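Side-chain contacts in BB0689 (Borrelia burgdorferi, PDB 4D53), which is of unknown molecular function but belongs to the CAP superfamily as an outer surface lipoprotein of the Lyme disease spirochaete: residues Asp35-Lys40 with Gln73-Thr78; Glu11-Leu16 with Asp125-Leu130. All blocks are in the same frame, centred on the assembly; numbering follows the deposited sequence.

From the N terminus, helix 10-26 supplies residues 11-16, whose partner strand 125-134 comes last in the fold; contact 2 thereby closes a loop of 108 residues. Contact 1 falls wholly within that loop and does not cross it: it joins the start of helix 36-52 to the start of strand 75-84 across 32 intervening residues, which include helix 64-69. Strands 75-84 and 125-134 are antiparallel neighbours, so both contacts bring a helix to the same sheet, and their centres lie about 16 Å apart. The two also meet directly, with Leu130 CD1 packed 3.6 Å from Leu38 O, which links helix 36-52 to the strand that receives helix 10-26.

Contact 1 of 2, residues Asp35-Lys40 with Gln73-Thr78; sequences DDTLEK and QSFNLT
Asp35 OD2 accepts a hydrogen bond from Leu38 N at 3.0 Å, with an N-H...O angle of 157°, while Phe75 CZ comes within 3.7 Å of the same oxygen. The bond uses the anti lone pair of OD2 and makes Asp35 the N-cap of helix 36-52. With CG opposite its backbone N, Asp35 swings OD2 over the first turn to meet Leu38 N. The other carboxylate oxygen, OD1, forms a salt bridge with Arg134 on strand 125-134. Phe75 meets the carboxylate edge-on: OD2 lies near the ring plane, and the two planes stand 87° apart. Leu38 instead works over one face of the ring, where CD2 makes a CH-pi contact 4.3 Å from the centroid and 24° off the normal. CD2 is displaced toward the CZ side of the rim, and CZ is its nearest ring atom at 3.9 Å. Thr37 CG2 adds a looser, oblique approach to CE2 at 4.4 Å. Ile68 of helix 64-69 touches both Leu38 and Phe75, extending this apolar packing between the helix start and the edge strand 75-84. The positive rim of the aromatic ring therefore faces a carboxylate oxygen, an orientation expected to be favourable, while the apolar methyl is left to the pi face.

Contact 2 of 2, residues Glu11-Leu16 with Asp125-Leu130; sequences EDMKIL and DIFVVL
Leu16 and Met13 of helix 10-26 pack against Phe127 and Val129, joining a helical layer to the central sheet of the alpha-beta-alpha sandwich characteristic of CAP domains. The helix and strand segments run at 50° to each other, their axes 11.6 Å apart, a separation bridged by side chains. In Leu16, CB leaves the helix toward the strand, and chi1 of 180° places CG anti to the backbone N. Neither CB nor CG comes within 4.2 Å of the strand segment; they serve as the stalk for the branch. At CG the chain divides. CD1 turns aside, whereas CD2 continues the extended line from CA and does the touching: it reaches Phe127 CD1 at 3.8 Å and lies 3.9 Å from CE1 of the same ring, approaching it obliquely. The same methyl also meets Val129 CG2 at 4.1 Å, bridging two residues that lie on the same face of the strand, two positions apart. Trp95 of helix 91-96 touches both Phe127 and Val129, and Val91 and Val92 touch Leu16. Val128, pointing to the other face, packs on Ala42 and Ala46 of helix 36-52, evidence that helices sandwich this strand. Met13 completes the contact from one helical turn earlier: its SD sits at the Phe127 ring edge, near the ring plane, 4.4 Å from CD1.

Contact 1 of 2, residues Asp35-Lys40 with Gln73-Thr78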
loop_
_atom_site.group_PDB
_atom_site.type_symbol
_atom_site.label_atom_id
_atom_site.label_comp_id
_atom_site.label_asym_id
_atom_site.label_seq_id
_atom_site.Cartn_x
_atom_site.Cartn_y
_atom_site.Cartn_z
ATOM N N ASP A 35 1.148 -3.122 -10.301
ATOM C CA ASP A 35 -0.091 -3.088 -11.072
ATOM C C ASP A 35 -0.676 -1.672 -11.056
ATOM O O ASP A 35 -0.866 -1.063 -9.956
ATOM C CB ASP A 35 -1.080 -4.066 -10.479
ATOM C CG ASP A 35 -2.411 -4.088 -11.233
ATOM O OD1 ASP A 35 -2.485 -4.829 -12.209
ATOM O OD2 ASP A 35 -3.389 -3.393 -10.840
ATOM N N ASP A 36 -0.961 -1.119 -12.245
ATOM C CA ASP A 36 -1.545 0.212 -12.354
ATOM C C ASP A 36 -2.846 0.410 -11.648
ATOM O O ASP A 36 -3.091 1.501 -11.122
ATOM C CB ASP A 36 -1.796 0.584 -13.846
ATOM C CG ASP A 36 -0.529 0.719 -14.633
ATOM O OD1 ASP A 36 0.508 1.084 -14.066
ATOM O OD2 ASP A 36 -0.580 0.455 -15.856
ATOM N N THR A 37 -3.744 -0.532 -11.691
ATOM C CA THR A 37 -4.993 -0.361 -10.996
ATOM C C THR A 37 -4.779 -0.265 -9.485
ATOM O O THR A 37 -5.436 0.546 -8.822
ATOM C CB THR A 37 -5.978 -1.466 -11.324
ATOM O OG1 THR A 37 -6.198 -1.454 -12.730
ATOM C CG2 THR A 37 -7.289 -1.306 -10.711
ATOM N N LEU A 38 -3.944 -1.146 -8.930
ATOM C CA LEU A 38 -3.672 -1.102 -7.467
ATOM C C LEU A 38 -3.009 0.220 -7.134
ATOM O O LEU A 38 -3.331 0.809 -6.102
ATOM C CB LEU A 38 -2.821 -2.272 -6.981
ATOM C CG LEU A 38 -3.500 -3.635 -7.068
ATOM C CD1 LEU A 38 -2.580 -4.707 -6.473
ATOM C CD2 LEU A 38 -4.844 -3.685 -6.379
ATOM N N GLU A 39 -2.089 0.706 -7.958
ATOM C CA GLU A 39 -1.457 1.985 -7.680
ATOM C C GLU A 39 -2.486 3.147 -7.650
ATOM O O GLU A 39 -2.406 4.039 -6.808
ATOM C CB GLU A 39 -0.356 2.325 -8.682
ATOM C CG GLU A 39 0.943 1.564 -8.412
ATOM C CD GLU A 39 2.118 2.115 -9.152
ATOM O OE1 GLU A 39 1.899 2.539 -10.291
ATOM O OE2 GLU A 39 3.269 2.078 -8.692
ATOM N N LYS A 40 -3.459 3.086 -8.559
ATOM C CA LYS A 40 -4.488 4.153 -8.642
ATOM C C LYS A 40 -5.407 4.096 -7.403
ATOM O O LYS A 40 -5.675 5.129 -6.796
ATOM C CB LYS A 40 -5.326 3.998 -9.912
ATOM C CG LYS A 40 -6.389 5.094 -10.119
ATOM C CD LYS A 40 -7.591 4.727 -10.984
ATOM C CE LYS A 40 -7.192 4.121 -12.313
ATOM N NZ LYS A 40 -8.395 3.496 -12.964
ATOM N N GLN A 73 -13.093 -5.561 -11.186
ATOM C CA GLN A 73 -13.836 -6.510 -10.395
ATOM C C GLN A 73 -13.190 -7.868 -10.467
ATOM O O GLN A 73 -13.551 -8.742 -9.713
ATOM C CB GLN A 73 -15.255 -6.572 -10.934
ATOM C CG GLN A 73 -16.328 -6.264 -9.931
ATOM C CD GLN A 73 -17.640 -6.164 -10.654
ATOM O OE1 GLN A 73 -17.946 -5.136 -11.242
ATOM N NE2 GLN A 73 -18.391 -7.262 -10.681
ATOM N N SER A 74 -12.194 -8.023 -11.339
ATOM C CA SER A 74 -11.535 -9.319 -11.499
ATOM C C SER A 74 -10.636 -9.749 -10.323
ATOM O O SER A 74 -10.346 -10.932 -10.170
ATOM C CB SER A 74 -10.761 -9.389 -12.817
ATOM O OG SER A 74 -9.735 -8.409 -12.903
ATOM N N PHE A 75 -10.233 -8.811 -9.458
ATOM C CA PHE A 75 -9.508 -9.166 -8.234
ATOM C C PHE A 75 -10.408 -9.951 -7.301
ATOM O O PHE A 75 -11.456 -9.522 -6.921
ATOM C CB PHE A 75 -8.958 -7.910 -7.512
ATOM C CG PHE A 75 -7.791 -7.260 -8.197
ATOM C CD1 PHE A 75 -6.515 -7.697 -7.946
ATOM C CD2 PHE A 75 -7.969 -6.199 -9.059
ATOM C CE1 PHE A 75 -5.427 -7.126 -8.568
ATOM C CE2 PHE A 75 -6.889 -5.580 -9.678
ATOM C CZ PHE A 75 -5.612 -6.027 -9.407
ATOM N N ASN A 76 -9.982 -11.136 -6.940
ATOM C CA ASN A 76 -10.778 -11.966 -6.061
ATOM C C ASN A 76 -10.061 -12.205 -4.774
ATOM O O ASN A 76 -10.588 -12.872 -3.908
ATOM C CB ASN A 76 -11.135 -13.314 -6.727
ATOM C CG ASN A 76 -9.908 -14.126 -7.124
ATOM O OD1 ASN A 76 -8.818 -13.604 -7.290
ATOM N ND2 ASN A 76 -10.101 -15.413 -7.305
ATOM N N LEU A 77 -8.872 -11.646 -4.613
ATOM C CA LEU A 77 -8.224 -11.749 -3.314
ATOM C C LEU A 77 -7.376 -10.519 -3.144
ATOM O O LEU A 77 -6.640 -10.204 -4.061
ATOM C CB LEU A 77 -7.319 -12.926 -3.300
ATOM C CG LEU A 77 -7.133 -13.474 -1.901
ATOM C CD1 LEU A 77 -7.057 -15.014 -2.040
ATOM C CD2 LEU A 77 -5.919 -12.791 -1.280
ATOM N N THR A 78 -7.452 -9.863 -1.972
ATOM C CA THR A 78 -6.678 -8.638 -1.750
ATOM C C THR A 78 -6.222 -8.420 -0.298
ATOM O O THR A 78 -6.861 -8.955 0.640
ATOM C CB THR A 78 -7.492 -7.449 -2.194
ATOM O OG1 THR A 78 -6.616 -6.311 -2.250
ATOM C CG2 THR A 78 -8.646 -7.199 -1.211
#

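Contact 2 of 2, residues Glu11-Leu16 with Asp125-Leu130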
loop_
_atom_site.group_PDB
_atom_site.type_symbol
_atom_site.label_atom_id
_atom_site.label_comp_id
_atom_site.label_asym_id
_atom_site.label_seq_id
_atom_site.Cartn_x
_atom_site.Cartn_y
_atom_site.Cartn_z
ATOM N N GLU A 11 9.893 8.395 -6.604
ATOM C CA GLU A 11 11.139 7.768 -6.299
ATOM C C GLU A 11 11.097 6.994 -4.951
ATOM O O GLU A 11 11.659 5.858 -4.822
ATOM C CB GLU A 11 12.259 8.783 -6.306
ATOM C CG GLU A 11 13.630 8.184 -6.135
ATOM C CD GLU A 11 14.018 7.223 -7.269
ATOM O OE1 GLU A 11 13.724 7.510 -8.482
ATOM O OE2 GLU A 11 14.585 6.147 -6.911
ATOM N N ASP A 12 10.364 7.553 -4.000
ATOM C CA ASP A 12 10.147 6.852 -2.724
ATOM C C ASP A 12 9.528 5.509 -2.948
ATOM O O ASP A 12 10.007 4.532 -2.349
ATOM C CB ASP A 12 9.250 7.715 -1.780
ATOM C CG ASP A 12 9.855 9.062 -1.431
ATOM O OD1 ASP A 12 11.078 9.216 -1.622
ATOM O OD2 ASP A 12 9.167 9.884 -0.766
ATOM N N MET A 13 8.475 5.414 -3.785
ATOM C CA MET A 13 7.802 4.176 -4.002
ATOM C C MET A 13 8.671 3.209 -4.760
ATOM O O MET A 13 8.568 2.021 -4.533
ATOM C CB MET A 13 6.455 4.318 -4.710
ATOM C CG MET A 13 5.348 4.939 -3.901
ATOM S SD MET A 13 5.030 3.919 -2.407
ATOM C CE MET A 13 4.780 2.363 -3.150
ATOM N N LYS A 14 9.533 3.694 -5.651
ATOM C CA LYS A 14 10.508 2.767 -6.307
ATOM C C LYS A 14 11.444 2.104 -5.281
ATOM O O LYS A 14 11.705 0.877 -5.355
ATOM C CB LYS A 14 11.270 3.607 -7.379
ATOM C CG LYS A 14 12.430 3.029 -8.162
ATOM C CD LYS A 14 12.839 4.121 -9.227
ATOM C CE LYS A 14 13.250 3.519 -10.573
ATOM N NZ LYS A 14 14.315 2.477 -10.401
ATOM N N ILE A 15 11.886 2.863 -4.291
ATOM C CA ILE A 15 12.706 2.339 -3.207
ATOM C C ILE A 15 11.913 1.298 -2.422
ATOM O O ILE A 15 12.420 0.189 -2.089
ATOM C CB ILE A 15 13.309 3.474 -2.388
ATOM C CG1 ILE A 15 14.387 4.220 -3.187
ATOM C CG2 ILE A 15 13.907 3.037 -1.023
ATOM C CD1 ILE A 15 14.647 5.597 -2.593
ATOM N N LEU A 16 10.703 1.666 -2.030
ATOM C CA LEU A 16 9.905 0.760 -1.207
ATOM C C LEU A 16 9.599 -0.557 -1.930
ATOM O O LEU A 16 9.713 -1.609 -1.340
ATOM C CB LEU A 16 8.603 1.399 -0.806
ATOM C CG LEU A 16 7.669 0.540 0.068
ATOM C CD1 LEU A 16 8.427 0.116 1.336
ATOM C CD2 LEU A 16 6.423 1.349 0.466
ATOM N N ASP A 125 2.156 12.246 6.107
ATOM C CA ASP A 125 3.045 11.208 5.539
ATOM C C ASP A 125 2.385 9.859 5.669
ATOM O O ASP A 125 2.475 9.221 6.783
ATOM C CB ASP A 125 4.366 11.211 6.257
ATOM C CG ASP A 125 5.411 10.250 5.644
ATOM O OD1 ASP A 125 5.127 9.400 4.738
ATOM O OD2 ASP A 125 6.601 10.304 6.078
ATOM N N ILE A 126 1.788 9.376 4.585
ATOM C CA ILE A 126 0.954 8.177 4.641
ATOM C C ILE A 126 1.376 7.212 3.558
ATOM O O ILE A 126 1.453 7.610 2.366
ATOM C CB ILE A 126 -0.520 8.501 4.474
ATOM C CG1 ILE A 126 -1.018 9.365 5.686
ATOM C CG2 ILE A 126 -1.370 7.246 4.384
ATOM C CD1 ILE A 126 -2.454 9.836 5.550
ATOM N N PHE A 127 1.715 6.013 3.781
ATOM C CA PHE A 127 1.745 4.809 2.914
ATOM C C PHE A 127 0.456 4.043 2.894
ATOM O O PHE A 127 -0.169 3.718 3.968
ATOM C CB PHE A 127 2.878 3.882 3.357
ATOM C CG PHE A 127 4.247 4.479 3.195
ATOM C CD1 PHE A 127 4.897 4.438 1.974
ATOM C CD2 PHE A 127 4.884 5.082 4.266
ATOM C CE1 PHE A 127 6.155 4.989 1.823
ATOM C CE2 PHE A 127 6.143 5.632 4.121
ATOM C CZ PHE A 127 6.780 5.586 2.898
ATOM N N VAL A 128 0.070 3.815 1.610
ATOM C CA VAL A 128 -0.943 2.787 1.351
ATOM C C VAL A 128 -0.367 1.751 0.398
ATOM O O VAL A 128 -0.006 2.123 -0.753
ATOM C CB VAL A 128 -2.269 3.349 0.776
ATOM C CG1 VAL A 128 -3.279 2.240 0.428
ATOM C CG2 VAL A 128 -2.902 4.431 1.688
ATOM N N VAL A 129 -0.344 0.465 0.803
ATOM C CA VAL A 129 0.191 -0.605 -0.088
ATOM C C VAL A 129 -0.823 -1.701 -0.206
ATOM O O VAL A 129 -1.308 -2.206 0.779
ATOM C CB VAL A 129 1.601 -1.082 0.287
ATOM C CG1 VAL A 129 2.096 -2.186 -0.672
ATOM C CG2 VAL A 129 2.572 0.079 0.443
ATOM N N LEU A 130 -1.211 -2.028 -1.440
ATOM C CA LEU A 130 -2.188 -3.022 -1.754
ATOM C C LEU A 130 -1.532 -4.222 -2.479
ATOM O O LEU A 130 -0.608 -4.041 -3.253
ATOM C CB LEU A 130 -3.243 -2.450 -2.718
ATOM C CG LEU A 130 -3.997 -1.179 -2.220
ATOM C CD1 LEU A 130 -5.007 -0.551 -3.238
ATOM C CD2 LEU A 130 -4.754 -1.527 -0.962
#